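Local coordinates for Xaa-Pro Dipeptidase (Alteromonas macleodii, PDB 2QS8), which probably acts as a metal-dependent peptidase of the amidohydrolase superfamily, named a Xaa-Pro dipeptidase, and holds methionine in its active site, at residues A[22-27]-A[350-355]; A[58-63]-A[388-393]; A[64-69]-A[361-366]; A[35-40]-A[373-378]. All blocks are in the same frame, centred on the assembly; numbering follows the deposited sequence.

Contacts 1, 2 and 4 lie in or beside the small beta-rich domain built from both ends of the chain, while contact 3 leads into the catalytic barrel. Contacts 1 and 2 have centres about 8 Å apart and touch where Val-24 CG2 meets Ile-391 CG1 at 3.5 Å. Strand 60-67 is shared by contacts 2 and 3, whose centres stand about 19 Å apart. Ile-375 of contact 4 reaches this strand, its CD1 lying 3.4 Å from Leu-62 C, and Met-66 CE of contact 3 comes to 3.7 Å from Gly-373 N. Contact 3 alone carries a magnesium ligand, His-69; the side chain of its Met-68 lies about 13 Å from the bound methionine.

Contact 1: A[22-27]-A[350-355]; sequences DQVQSR and PAMKAI
Met-352, present as selenomethionine, sends its methyl group over the backbone of the loop at Asp-22 to Val-24. Its CG stands anti to the backbone N (chi1 175°), which points the chain from helix 351-357 at the loop; a bend at the next bond (chi2 61°) then lays the selenium end along it. CE stops 3.6 Å from Asp-22 O. The Val-24 and Met-352 side chains cross obliquely, meeting methyl to methyl with Val-24 CG2 4.2 Å from Met-352 CE.

Asp-22 and Lys-353 supply the polar half. The lysine starts from an eclipsed first torsion (chi1 -121°), bends once and is extended from there, bringing NZ to 3.4 Å from Asp-22 OD1. The pair counts as a salt bridge, but the hydrogen bond within it is weak. OD1 has a second weak donor, NE2 of Gln-356, three residues after Lys-353 on the same helix.

Both halves are modest: the two segments bury 188 Å² together, and Met-352 gives the largest share of it. Ile-17 also touches Met-352, while Tyr-317 of helix 299-319 touches Lys-353. A salt bridge of weak hydrogen-bond geometry between exposed residues, set beside a methyl lying on peptide groups, implies that charge attraction here is probably softened by solvent and that the apolar contact of Met-352 carries much of the attachment.

Contact 2: A[58-63]-A[388-393]; sequences DHTVLP and GNPIED
Thr-60 grips the loop at Gly-388 through one side-chain hydrogen bond, the single polar link between the two segments. Its OG1 donates to Gly-388 O at 2.7 Å; the donor meets the carbonyl at a C=O...O angle of 145°, tilted 32° from the carbonyl plane. The first torsion (chi1 -67°) divides the threonine's work: OG1 lies beside the backbone N and faces the glycine, while CG2 takes the place anti to that N and faces the proline.

The apolar contacts follow from this. Thr-60 CG2 approaches Pro-390 CD at 3.8 Å, and two residues along the strand Leu-62 CD2 comes to 4.3 Å from Pro-390 CG, so both residues bear on the same pyrrolidine ring. With alanine at the Thr-60 position the Gly-388 carbonyl would probably lose this donor, and a gap would open beside Pro-390 CD.

Backbone-shaping bonds act within segment 388-393. Asn-389 OD1 accepts from Ile-391 N at 2.9 Å, forming an Asx turn, and Asn-389 O accepts from both Glu-392 N and Asp-393 N. Gly-388 has a conformation in which a side chain would run into the preceding carbonyl oxygen.

The loop leaves strand 383-386, which pairs antiparallel with strand 60-67 through backbone bonds of Thr-60 with Val-386 and Leu-62 with Ile-384. Helix 351-357 closes the neighbourhood, since its Ile-355 touches both Leu-62 and Pro-390, and strand 9-16 supplies Lys-15 against Thr-60.

Contact 3: A[64-69]-A[361-366]; sequences GLMDMH and ETAKLL. With MG (magnesium ion), chain C.
Met-66 and Met-68, both selenomethionines, make a buried apolar strand-to-helix contact, packing the end of strand 60-67 and the corner after it on helix 360-365 and the residue that follows. The segments bury 345 Å² between them, and no hydrogen bond crosses. Met-66 runs extended beyond CG past Thr-362, its CB 3.1 Å from Thr-362 OG1, and carries its methyl to the next helical residue, where CE touches Ala-363 CB at 3.7 Å. Met-68 is bent at its second and third torsions, which turns its selenium end toward Thr-362 and Leu-366: its CG lies 3.5 Å from Thr-362 CG2, and its CE is 3.8 Å from Leu-366 CG. The still closer approach of that methyl to Leu-365 is a doubtful detail of the model.

Immediately after Met-68 the chain supplies His-69, which with His-71 forms the His-X-His motif found at the end of the first barrel strand in the amidohydrolase superfamily. His-69 NE2 binds the magnesium ion at 2.4 Å, in a site that also comprises His-71 and Asp-328, and Glu-254 OE1 is hydrogen-bonded to its ND1. Asp-67 OD1 accepts from His-69 N at 3.1 Å, an Asx turn where the strand bends toward the metal.

Thr-362 sits between the two selenomethionines. Its torsion (chi1 48°) sets OG1 between backbone N and carbonyl carbon, and OG1 is hydrogen-bonded to Thr-359 O. A glycine in place of Thr-362 is likely to leave Met-68 CG without the methyl it rests on, Met-66 without the hydroxyl beside its CB and the Thr-359 carbonyl without this donor.

Contact 4: A[35-40]-A[373-378]; sequences NIISDI and GSIESG
Ile-37 has its CG1 anti to the carbonyl carbon (chi1 -65°) and an extended second torsion (chi2 173°), which throws CD1 out from strand 36-42 to Ile-375. The contact belongs to the small beta domain that amidohydrolases commonly attach to their barrel, and the loop here runs from helix 360-365 toward strand 383-386. Between Ile-37 and Ile-40 the strand carries a classic beta bulge: Ser-38 and Asp-39 both face Val-31 of the antiparallel strand 28-33. Ile-37 and Ile-40 both turn toward segment 373-378, three residues apart across the irregularity, whereas the side chains of Ser-38 and Asp-39 set off away from it.

The side chains of Ile-37 and Ile-375 cross at about a right angle, with Ile-37 CD1 4.0 Å from Ile-375 CG2. Ile-40 uses the same pair of torsions as Ile-37, and its CD1 lies against the backbone of the loop, 3.5 Å from Ile-375 O and 3.6 Å from Ser-377 N. Ile-30 of strand 28-33 touches both Ile-37 and Ile-375, and Val-61 and Pro-63 of strand 60-67 also touch Ile-375.

Within the loop, Ser-374 OG donates to Glu-376 OE2 at 2.9 Å, and each has a lysine partner too: Lys-20 forms a salt bridge with the carboxylate, while Lys-379 bonds to the hydroxyl.

Ile-36 adds a methyl contact, CG2 lying 3.5 Å from Gly-378 O. The backbones are joined at Ile-37 O, which receives a CA-H...O contact from Ser-377 CA at 3.4 Å and a nearly straight hydrogen bond from Gly-378 N at 2.7 Å, with 174° at the hydrogen.

Contact 1: A[22-27]-A[350-355]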
loop_
_atom_site.group_PDB
_atom_site.type_symbol
_atom_site.label_atom_id
_atom_site.label_comp_id
_atom_site.label_asym_id
_atom_site.label_seq_id
_atom_site.Cartn_x
_atom_site.Cartn_y
_atom_site.Cartn_z
ATOM N N ASP A 22 45.098 25.720 -12.572
ATOM C CA ASP A 22 45.621 25.611 -11.220
ATOM C C ASP A 22 46.540 26.785 -10.919
ATOM O O ASP A 22 47.149 26.842 -9.854
ATOM C CB ASP A 22 46.407 24.308 -11.049
ATOM C CG ASP A 22 45.563 23.081 -11.308
ATOM O OD1 ASP A 22 44.450 22.989 -10.740
ATOM O OD2 ASP A 22 46.014 22.202 -12.071
ATOM N N GLN A 23 46.626 27.726 -11.852
ATOM C CA GLN A 23 47.493 28.891 -11.688
ATOM C C GLN A 23 46.743 30.190 -11.467
ATOM O O GLN A 23 45.699 30.422 -12.070
ATOM C CB GLN A 23 48.378 29.066 -12.929
ATOM C CG GLN A 23 49.089 27.803 -13.377
ATOM C CD GLN A 23 49.944 27.206 -12.279
ATOM O OE1 GLN A 23 50.789 27.889 -11.701
ATOM N NE2 GLN A 23 49.729 25.928 -11.984
ATOM N N VAL A 24 47.279 31.040 -10.604
ATOM C CA VAL A 24 46.669 32.337 -10.372
ATOM C C VAL A 24 47.223 33.188 -11.503
ATOM O O VAL A 24 48.436 33.338 -11.633
ATOM C CB VAL A 24 47.097 32.944 -9.037
ATOM C CG1 VAL A 24 46.412 34.289 -8.845
ATOM C CG2 VAL A 24 46.745 31.994 -7.899
ATOM N N GLN A 25 46.340 33.725 -12.334
ATOM C CA GLN A 25 46.758 34.539 -13.465
ATOM C C GLN A 25 46.834 36.009 -13.083
ATOM O O GLN A 25 46.019 36.490 -12.302
ATOM C CB GLN A 25 45.783 34.326 -14.617
ATOM C CG GLN A 25 45.623 32.851 -14.967
ATOM C CD GLN A 25 44.491 32.594 -15.932
ATOM O OE1 GLN A 25 44.459 33.148 -17.033
ATOM N NE2 GLN A 25 43.545 31.748 -15.526
ATOM N N SER A 26 47.817 36.717 -13.632
ATOM C CA SER A 26 47.993 38.133 -13.322
ATOM C C SER A 26 47.516 39.066 -14.429
ATOM O O SER A 26 47.687 38.782 -15.609
ATOM C CB SER A 26 49.466 38.429 -13.030
ATOM O OG SER A 26 49.934 37.692 -11.916
ATOM N N ARG A 27 46.929 40.185 -14.022
ATOM C CA ARG A 27 46.439 41.212 -14.941
ATOM C C ARG A 27 45.657 40.660 -16.116
ATOM O O ARG A 27 46.226 40.351 -17.161
ATOM C CB ARG A 27 47.614 42.055 -15.453
ATOM C CG ARG A 27 48.321 42.858 -14.354
ATOM C CD ARG A 27 49.518 43.641 -14.882
ATOM N NE ARG A 27 50.779 42.968 -14.594
ATOM C CZ ARG A 27 51.220 41.894 -15.237
ATOM N NH1 ARG A 27 50.504 41.369 -16.217
ATOM N NH2 ARG A 27 52.367 41.332 -14.887
ATOM N N PRO A 350 44.743 21.531 -0.481
ATOM C CA PRO A 350 45.400 22.788 -0.860
ATOM C C PRO A 350 44.369 23.847 -1.225
ATOM O O PRO A 350 43.320 23.536 -1.782
ATOM C CB PRO A 350 46.280 22.376 -2.044
ATOM C CG PRO A 350 45.569 21.189 -2.613
ATOM C CD PRO A 350 45.149 20.436 -1.381
ATOM N N ALA A 351 44.668 25.097 -0.905
ATOM C CA ALA A 351 43.763 26.206 -1.174
ATOM C C ALA A 351 43.108 26.254 -2.561
ATOM O O ALA A 351 41.902 26.458 -2.669
ATOM C CB ALA A 351 44.473 27.519 -0.901
HETATM N N MSE A 352 43.890 26.085 -3.618
HETATM C CA MSE A 352 43.345 26.152 -4.965
HETATM C C MSE A 352 42.340 25.038 -5.223
HETATM O O MSE A 352 41.317 25.249 -5.874
HETATM C CB MSE A 352 44.476 26.102 -6.004
HETATM C CG MSE A 352 43.987 26.057 -7.445
HETATM SE SE MSE A 352 42.937 27.658 -7.862
HETATM C CE MSE A 352 44.228 28.778 -8.875
ATOM N N LYS A 353 42.636 23.848 -4.712
ATOM C CA LYS A 353 41.741 22.717 -4.890
ATOM C C LYS A 353 40.435 22.988 -4.157
ATOM O O LYS A 353 39.365 22.578 -4.608
ATOM C CB LYS A 353 42.379 21.439 -4.361
ATOM C CG LYS A 353 42.524 20.350 -5.418
ATOM C CD LYS A 353 43.337 20.814 -6.631
ATOM C CE LYS A 353 43.515 19.682 -7.643
ATOM N NZ LYS A 353 44.206 20.135 -8.884
ATOM N N ALA A 354 40.532 23.694 -3.038
ATOM C CA ALA A 354 39.361 24.037 -2.254
ATOM C C ALA A 354 38.477 24.998 -3.043
ATOM O O ALA A 354 37.263 24.818 -3.099
ATOM C CB ALA A 354 39.779 24.667 -0.930
ATOM N N ILE A 355 39.080 26.014 -3.654
ATOM C CA ILE A 355 38.305 26.971 -4.432
ATOM C C ILE A 355 37.667 26.300 -5.650
ATOM O O ILE A 355 36.561 26.654 -6.053
ATOM C CB ILE A 355 39.173 28.146 -4.905
ATOM C CG1 ILE A 355 39.721 28.893 -3.693
ATOM C CG2 ILE A 355 38.348 29.088 -5.760
ATOM C CD1 ILE A 355 40.705 29.978 -4.025
#

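Contact 2: A[58-63]-A[388-393]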
loop_
_atom_site.group_PDB
_atom_site.type_symbol
_atom_site.label_atom_id
_atom_site.label_comp_id
_atom_site.label_asym_id
_atom_site.label_seq_id
_atom_site.Cartn_x
_atom_site.Cartn_y
_atom_site.Cartn_z
ATOM N N ASP A 58 43.369 46.016 -8.005
ATOM C CA ASP A 58 43.862 45.748 -6.658
ATOM C C ASP A 58 43.123 44.580 -5.995
ATOM O O ASP A 58 43.269 44.341 -4.799
ATOM C CB ASP A 58 43.736 47.019 -5.810
ATOM C CG ASP A 58 42.300 47.517 -5.702
ATOM O OD1 ASP A 58 41.558 47.458 -6.710
ATOM O OD2 ASP A 58 41.912 47.982 -4.611
ATOM N N HIS A 59 42.348 43.845 -6.790
ATOM C CA HIS A 59 41.571 42.708 -6.301
ATOM C C HIS A 59 41.903 41.404 -7.021
ATOM O O HIS A 59 42.521 41.396 -8.086
ATOM C CB HIS A 59 40.082 42.959 -6.499
ATOM C CG HIS A 59 39.533 44.077 -5.673
ATOM N ND1 HIS A 59 38.868 43.864 -4.484
ATOM C CD2 HIS A 59 39.522 45.414 -5.879
ATOM C CE1 HIS A 59 38.467 45.024 -3.995
ATOM N NE2 HIS A 59 38.851 45.981 -4.822
ATOM N N THR A 60 41.479 40.300 -6.413
ATOM C CA THR A 60 41.637 38.983 -6.993
ATOM C C THR A 60 40.208 38.595 -7.355
ATOM O O THR A 60 39.322 38.603 -6.500
ATOM C CB THR A 60 42.197 37.963 -5.991
ATOM O OG1 THR A 60 43.550 38.306 -5.655
ATOM C CG2 THR A 60 42.152 36.554 -6.581
ATOM N N VAL A 61 39.983 38.296 -8.630
ATOM C CA VAL A 61 38.665 37.919 -9.113
ATOM C C VAL A 61 38.544 36.397 -9.174
ATOM O O VAL A 61 39.510 35.695 -9.500
ATOM C CB VAL A 61 38.401 38.518 -10.524
ATOM C CG1 VAL A 61 37.083 38.001 -11.078
ATOM C CG2 VAL A 61 38.382 40.042 -10.446
ATOM N N LEU A 62 37.362 35.893 -8.833
ATOM C CA LEU A 62 37.101 34.458 -8.875
ATOM C C LEU A 62 35.699 34.248 -9.442
ATOM O O LEU A 62 34.909 35.189 -9.544
ATOM C CB LEU A 62 37.162 33.840 -7.470
ATOM C CG LEU A 62 38.310 34.192 -6.518
ATOM C CD1 LEU A 62 37.964 35.462 -5.761
ATOM C CD2 LEU A 62 38.545 33.059 -5.535
ATOM N N PRO A 63 35.382 33.019 -9.859
ATOM C CA PRO A 63 34.026 32.857 -10.379
ATOM C C PRO A 63 33.099 32.778 -9.163
ATOM O O PRO A 63 33.573 32.563 -8.048
ATOM C CB PRO A 63 34.107 31.555 -11.175
ATOM C CG PRO A 63 35.192 30.791 -10.503
ATOM C CD PRO A 63 36.210 31.830 -10.115
ATOM N N GLY A 388 43.248 40.685 -1.613
ATOM C CA GLY A 388 44.142 39.702 -1.037
ATOM C C GLY A 388 44.267 38.477 -1.912
ATOM O O GLY A 388 43.571 38.352 -2.914
ATOM N N ASN A 389 45.157 37.572 -1.531
ATOM C CA ASN A 389 45.389 36.350 -2.288
ATOM C C ASN A 389 44.813 35.147 -1.548
ATOM O O ASN A 389 45.367 34.704 -0.545
ATOM C CB ASN A 389 46.890 36.138 -2.498
ATOM C CG ASN A 389 47.186 35.094 -3.558
ATOM O OD1 ASN A 389 46.503 34.065 -3.648
ATOM N ND2 ASN A 389 48.218 35.345 -4.364
ATOM N N PRO A 390 43.686 34.605 -2.035
ATOM C CA PRO A 390 43.035 33.449 -1.413
ATOM C C PRO A 390 43.929 32.215 -1.319
ATOM O O PRO A 390 43.783 31.407 -0.401
ATOM C CB PRO A 390 41.828 33.212 -2.316
ATOM C CG PRO A 390 41.509 34.584 -2.812
ATOM C CD PRO A 390 42.866 35.129 -3.142
ATOM N N ILE A 391 44.852 32.072 -2.268
ATOM C CA ILE A 391 45.759 30.925 -2.288
ATOM C C ILE A 391 46.752 30.926 -1.118
ATOM O O ILE A 391 47.197 29.863 -0.674
ATOM C CB ILE A 391 46.555 30.875 -3.611
ATOM C CG1 ILE A 391 45.589 30.892 -4.802
ATOM C CG2 ILE A 391 47.426 29.620 -3.653
ATOM C CD1 ILE A 391 44.592 29.761 -4.810
ATOM N N GLU A 392 47.090 32.113 -0.614
ATOM C CA GLU A 392 48.033 32.229 0.492
ATOM C C GLU A 392 47.354 32.239 1.862
ATOM O O GLU A 392 47.957 31.886 2.875
ATOM C CB GLU A 392 48.877 33.497 0.340
ATOM C CG GLU A 392 49.575 33.628 -1.008
ATOM C CD GLU A 392 50.603 34.753 -1.030
ATOM O OE1 GLU A 392 50.306 35.847 -0.497
ATOM O OE2 GLU A 392 51.704 34.543 -1.591
ATOM N N ASP A 393 46.099 32.657 1.884
ATOM C CA ASP A 393 45.320 32.716 3.116
ATOM C C ASP A 393 43.855 32.774 2.692
ATOM O O ASP A 393 43.267 33.848 2.573
ATOM C CB ASP A 393 45.714 33.953 3.926
ATOM C CG ASP A 393 44.909 34.102 5.203
ATOM O OD1 ASP A 393 44.370 33.087 5.699
ATOM O OD2 ASP A 393 44.828 35.240 5.718
#

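Contact 3: A[64-69]-A[361-366]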
loop_
_atom_site.group_PDB
_atom_site.type_symbol
_atom_site.label_atom_id
_atom_site.label_comp_id
_atom_site.label_asym_id
_atom_site.label_seq_id
_atom_site.Cartn_x
_atom_site.Cartn_y
_atom_site.Cartn_z
ATOM N N GLY A 64 31.801 32.986 -9.364
ATOM C CA GLY A 64 30.870 32.921 -8.253
ATOM C C GLY A 64 31.000 31.625 -7.476
ATOM O O GLY A 64 31.098 30.559 -8.068
ATOM N N LEU A 65 31.004 31.706 -6.152
ATOM C CA LEU A 65 31.132 30.510 -5.323
ATOM C C LEU A 65 29.801 29.753 -5.146
ATOM O O LEU A 65 28.726 30.343 -5.229
ATOM C CB LEU A 65 31.707 30.904 -3.957
ATOM C CG LEU A 65 33.072 31.610 -4.036
ATOM C CD1 LEU A 65 33.480 32.090 -2.650
ATOM C CD2 LEU A 65 34.116 30.666 -4.613
HETATM N N MSE A 66 29.897 28.451 -4.902
HETATM C CA MSE A 66 28.719 27.610 -4.720
HETATM C C MSE A 66 28.728 26.787 -3.428
HETATM O O MSE A 66 29.763 26.260 -3.029
HETATM C CB MSE A 66 28.586 26.663 -5.907
HETATM C CG MSE A 66 28.336 27.364 -7.205
HETATM SE SE MSE A 66 27.946 26.088 -8.653
HETATM C CE MSE A 66 28.656 27.086 -10.184
ATOM N N ASP A 67 27.573 26.695 -2.775
ATOM C CA ASP A 67 27.438 25.928 -1.535
ATOM C C ASP A 67 26.383 24.852 -1.811
ATOM O O ASP A 67 25.218 25.153 -2.013
ATOM C CB ASP A 67 26.991 26.846 -0.386
ATOM C CG ASP A 67 27.141 26.195 0.980
ATOM O OD1 ASP A 67 27.004 24.958 1.075
ATOM O OD2 ASP A 67 27.386 26.927 1.966
HETATM N N MSE A 68 26.814 23.595 -1.837
HETATM C CA MSE A 68 25.920 22.472 -2.129
HETATM C C MSE A 68 24.996 22.047 -0.979
HETATM O O MSE A 68 24.247 21.081 -1.132
HETATM C CB MSE A 68 26.742 21.250 -2.530
HETATM C CG MSE A 68 27.661 21.434 -3.721
HETATM SE SE MSE A 68 26.541 21.847 -5.258
HETATM C CE MSE A 68 25.613 20.180 -5.617
ATOM N N HIS A 69 25.051 22.733 0.161
ATOM C CA HIS A 69 24.230 22.312 1.293
ATOM C C HIS A 69 23.862 23.443 2.244
ATOM O O HIS A 69 24.579 23.719 3.209
ATOM C CB HIS A 69 24.969 21.205 2.050
ATOM C CG HIS A 69 24.106 20.402 2.976
ATOM N ND1 HIS A 69 24.001 19.030 2.887
ATOM C CD2 HIS A 69 23.354 20.768 4.040
ATOM C CE1 HIS A 69 23.225 18.587 3.860
ATOM N NE2 HIS A 69 22.821 19.621 4.574
ATOM N N GLU A 361 33.616 21.970 -9.384
ATOM C CA GLU A 361 33.112 20.714 -8.829
ATOM C C GLU A 361 31.634 20.819 -8.466
ATOM O O GLU A 361 30.853 19.888 -8.704
ATOM C CB GLU A 361 33.939 20.302 -7.612
ATOM C CG GLU A 361 35.362 19.907 -7.992
ATOM C CD GLU A 361 35.397 18.936 -9.175
ATOM O OE1 GLU A 361 35.127 17.735 -8.976
ATOM O OE2 GLU A 361 35.679 19.378 -10.308
ATOM N N THR A 362 31.251 21.959 -7.899
ATOM C CA THR A 362 29.871 22.188 -7.528
ATOM C C THR A 362 29.031 22.308 -8.787
ATOM O O THR A 362 27.905 21.815 -8.833
ATOM C CB THR A 362 29.707 23.480 -6.699
ATOM O OG1 THR A 362 30.412 24.552 -7.335
ATOM C CG2 THR A 362 30.230 23.280 -5.283
ATOM N N ALA A 363 29.578 22.963 -9.810
ATOM C CA ALA A 363 28.861 23.140 -11.077
ATOM C C ALA A 363 28.546 21.799 -11.739
ATOM O O ALA A 363 27.500 21.648 -12.365
ATOM C CB ALA A 363 29.661 24.016 -12.022
ATOM N N LYS A 364 29.449 20.834 -11.603
ATOM C CA LYS A 364 29.236 19.511 -12.184
ATOM C C LYS A 364 28.147 18.750 -11.417
ATOM O O LYS A 364 27.289 18.105 -12.017
ATOM C CB LYS A 364 30.535 18.698 -12.164
ATOM C CG LYS A 364 31.660 19.287 -13.002
ATOM C CD LYS A 364 32.953 18.509 -12.800
ATOM C CE LYS A 364 34.132 19.252 -13.395
ATOM N NZ LYS A 364 35.424 18.628 -12.986
ATOM N N LEU A 365 28.194 18.832 -10.090
ATOM C CA LEU A 365 27.202 18.164 -9.248
ATOM C C LEU A 365 25.799 18.711 -9.514
ATOM O O LEU A 365 24.824 17.974 -9.436
ATOM C CB LEU A 365 27.551 18.327 -7.761
ATOM C CG LEU A 365 26.645 17.623 -6.735
ATOM C CD1 LEU A 365 26.444 16.146 -7.092
ATOM C CD2 LEU A 365 27.272 17.753 -5.355
ATOM N N LEU A 366 25.707 20.000 -9.832
ATOM C CA LEU A 366 24.421 20.622 -10.131
ATOM C C LEU A 366 24.095 20.548 -11.622
ATOM O O LEU A 366 23.084 21.083 -12.061
ATOM C CB LEU A 366 24.408 22.086 -9.687
ATOM C CG LEU A 366 24.062 22.401 -8.225
ATOM C CD1 LEU A 366 24.102 23.904 -8.000
ATOM C CD2 LEU A 366 22.671 21.873 -7.886
HETATM MG MG MG C . 21.360 19.618 6.485
#

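Contact 4: A[35-40]-A[373-378]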
loop_
_atom_site.group_PDB
_atom_site.type_symbol
_atom_site.label_atom_id
_atom_site.label_comp_id
_atom_site.label_asym_id
_atom_site.label_seq_id
_atom_site.Cartn_x
_atom_site.Cartn_y
_atom_site.Cartn_z
ATOM N N ASN A 35 24.422 38.921 -19.925
ATOM C CA ASN A 35 24.668 38.044 -18.785
ATOM C C ASN A 35 25.774 37.042 -19.122
ATOM O O ASN A 35 25.985 36.064 -18.404
ATOM C CB ASN A 35 23.380 37.307 -18.407
ATOM C CG ASN A 35 22.908 36.359 -19.495
ATOM O OD1 ASN A 35 23.349 36.431 -20.644
ATOM N ND2 ASN A 35 21.998 35.468 -19.136
ATOM N N ILE A 36 26.486 37.311 -20.215
ATOM C CA ILE A 36 27.557 36.433 -20.681
ATOM C C ILE A 36 28.957 37.043 -20.649
ATOM O O ILE A 36 29.132 38.245 -20.827
ATOM C CB ILE A 36 27.279 35.984 -22.142
ATOM C CG1 ILE A 36 25.926 35.283 -22.225
ATOM C CG2 ILE A 36 28.380 35.047 -22.635
ATOM C CD1 ILE A 36 25.833 34.033 -21.368
ATOM N N ILE A 37 29.952 36.194 -20.423
ATOM C CA ILE A 37 31.345 36.612 -20.444
ATOM C C ILE A 37 31.704 36.448 -21.925
ATOM O O ILE A 37 31.863 35.331 -22.406
ATOM C CB ILE A 37 32.226 35.681 -19.583
ATOM C CG1 ILE A 37 31.823 35.799 -18.113
ATOM C CG2 ILE A 37 33.692 36.024 -19.764
ATOM C CD1 ILE A 37 32.512 34.805 -17.206
ATOM N N SER A 38 31.802 37.564 -22.645
ATOM C CA SER A 38 32.098 37.534 -24.077
ATOM C C SER A 38 33.569 37.436 -24.468
ATOM O O SER A 38 33.892 36.996 -25.567
ATOM C CB SER A 38 31.484 38.754 -24.763
ATOM O OG SER A 38 31.982 39.949 -24.202
ATOM N N ASP A 39 34.473 37.845 -23.588
ATOM C CA ASP A 39 35.877 37.765 -23.944
ATOM C C ASP A 39 36.820 37.872 -22.750
ATOM O O ASP A 39 36.452 38.369 -21.689
ATOM C CB ASP A 39 36.207 38.849 -24.969
ATOM C CG ASP A 39 37.351 38.460 -25.887
ATOM O OD1 ASP A 39 37.812 39.341 -26.646
ATOM O OD2 ASP A 39 37.783 37.286 -25.856
ATOM N N ILE A 40 38.045 37.396 -22.942
ATOM C CA ILE A 40 39.061 37.420 -21.899
ATOM C C ILE A 40 40.398 37.694 -22.561
ATOM O O ILE A 40 40.957 36.823 -23.224
ATOM C CB ILE A 40 39.141 36.062 -21.166
ATOM C CG1 ILE A 40 37.772 35.708 -20.582
ATOM C CG2 ILE A 40 40.200 36.119 -20.073
ATOM C CD1 ILE A 40 37.694 34.314 -20.038
ATOM N N GLY A 373 30.580 28.101 -13.127
ATOM C CA GLY A 373 31.672 27.374 -12.506
ATOM C C GLY A 373 33.074 27.838 -12.837
ATOM O O GLY A 373 34.028 27.434 -12.173
ATOM N N SER A 374 33.212 28.679 -13.853
ATOM C CA SER A 374 34.528 29.178 -14.245
ATOM C C SER A 374 34.419 30.462 -15.053
ATOM O O SER A 374 33.389 30.741 -15.672
ATOM C CB SER A 374 35.279 28.132 -15.076
ATOM O OG SER A 374 34.637 27.920 -16.321
ATOM N N ILE A 375 35.484 31.251 -15.034
ATOM C CA ILE A 375 35.491 32.491 -15.792
ATOM C C ILE A 375 36.117 32.155 -17.139
ATOM O O ILE A 375 37.337 32.156 -17.306
ATOM C CB ILE A 375 36.262 33.574 -15.045
ATOM C CG1 ILE A 375 35.584 33.800 -13.683
ATOM C CG2 ILE A 375 36.285 34.854 -15.865
ATOM C CD1 ILE A 375 36.239 34.828 -12.795
ATOM N N GLU A 376 35.242 31.836 -18.085
ATOM C CA GLU A 376 35.621 31.433 -19.428
ATOM C C GLU A 376 34.634 32.047 -20.406
ATOM O O GLU A 376 33.460 32.233 -20.079
ATOM C CB GLU A 376 35.556 29.906 -19.530
ATOM C CG GLU A 376 36.834 29.233 -20.014
ATOM C CD GLU A 376 36.931 27.767 -19.583
ATOM O OE1 GLU A 376 37.892 27.088 -20.004
ATOM O OE2 GLU A 376 36.060 27.296 -18.818
ATOM N N SER A 377 35.114 32.356 -21.605
ATOM C CA SER A 377 34.270 32.952 -22.631
ATOM C C SER A 377 33.068 32.063 -22.942
ATOM O O SER A 377 33.211 30.855 -23.143
ATOM C CB SER A 377 35.083 33.177 -23.913
ATOM O OG SER A 377 36.219 33.991 -23.667
ATOM N N GLY A 378 31.887 32.673 -22.985
ATOM C CA GLY A 378 30.679 31.926 -23.268
ATOM C C GLY A 378 29.834 31.635 -22.037
ATOM O O GLY A 378 28.608 31.640 -22.114
#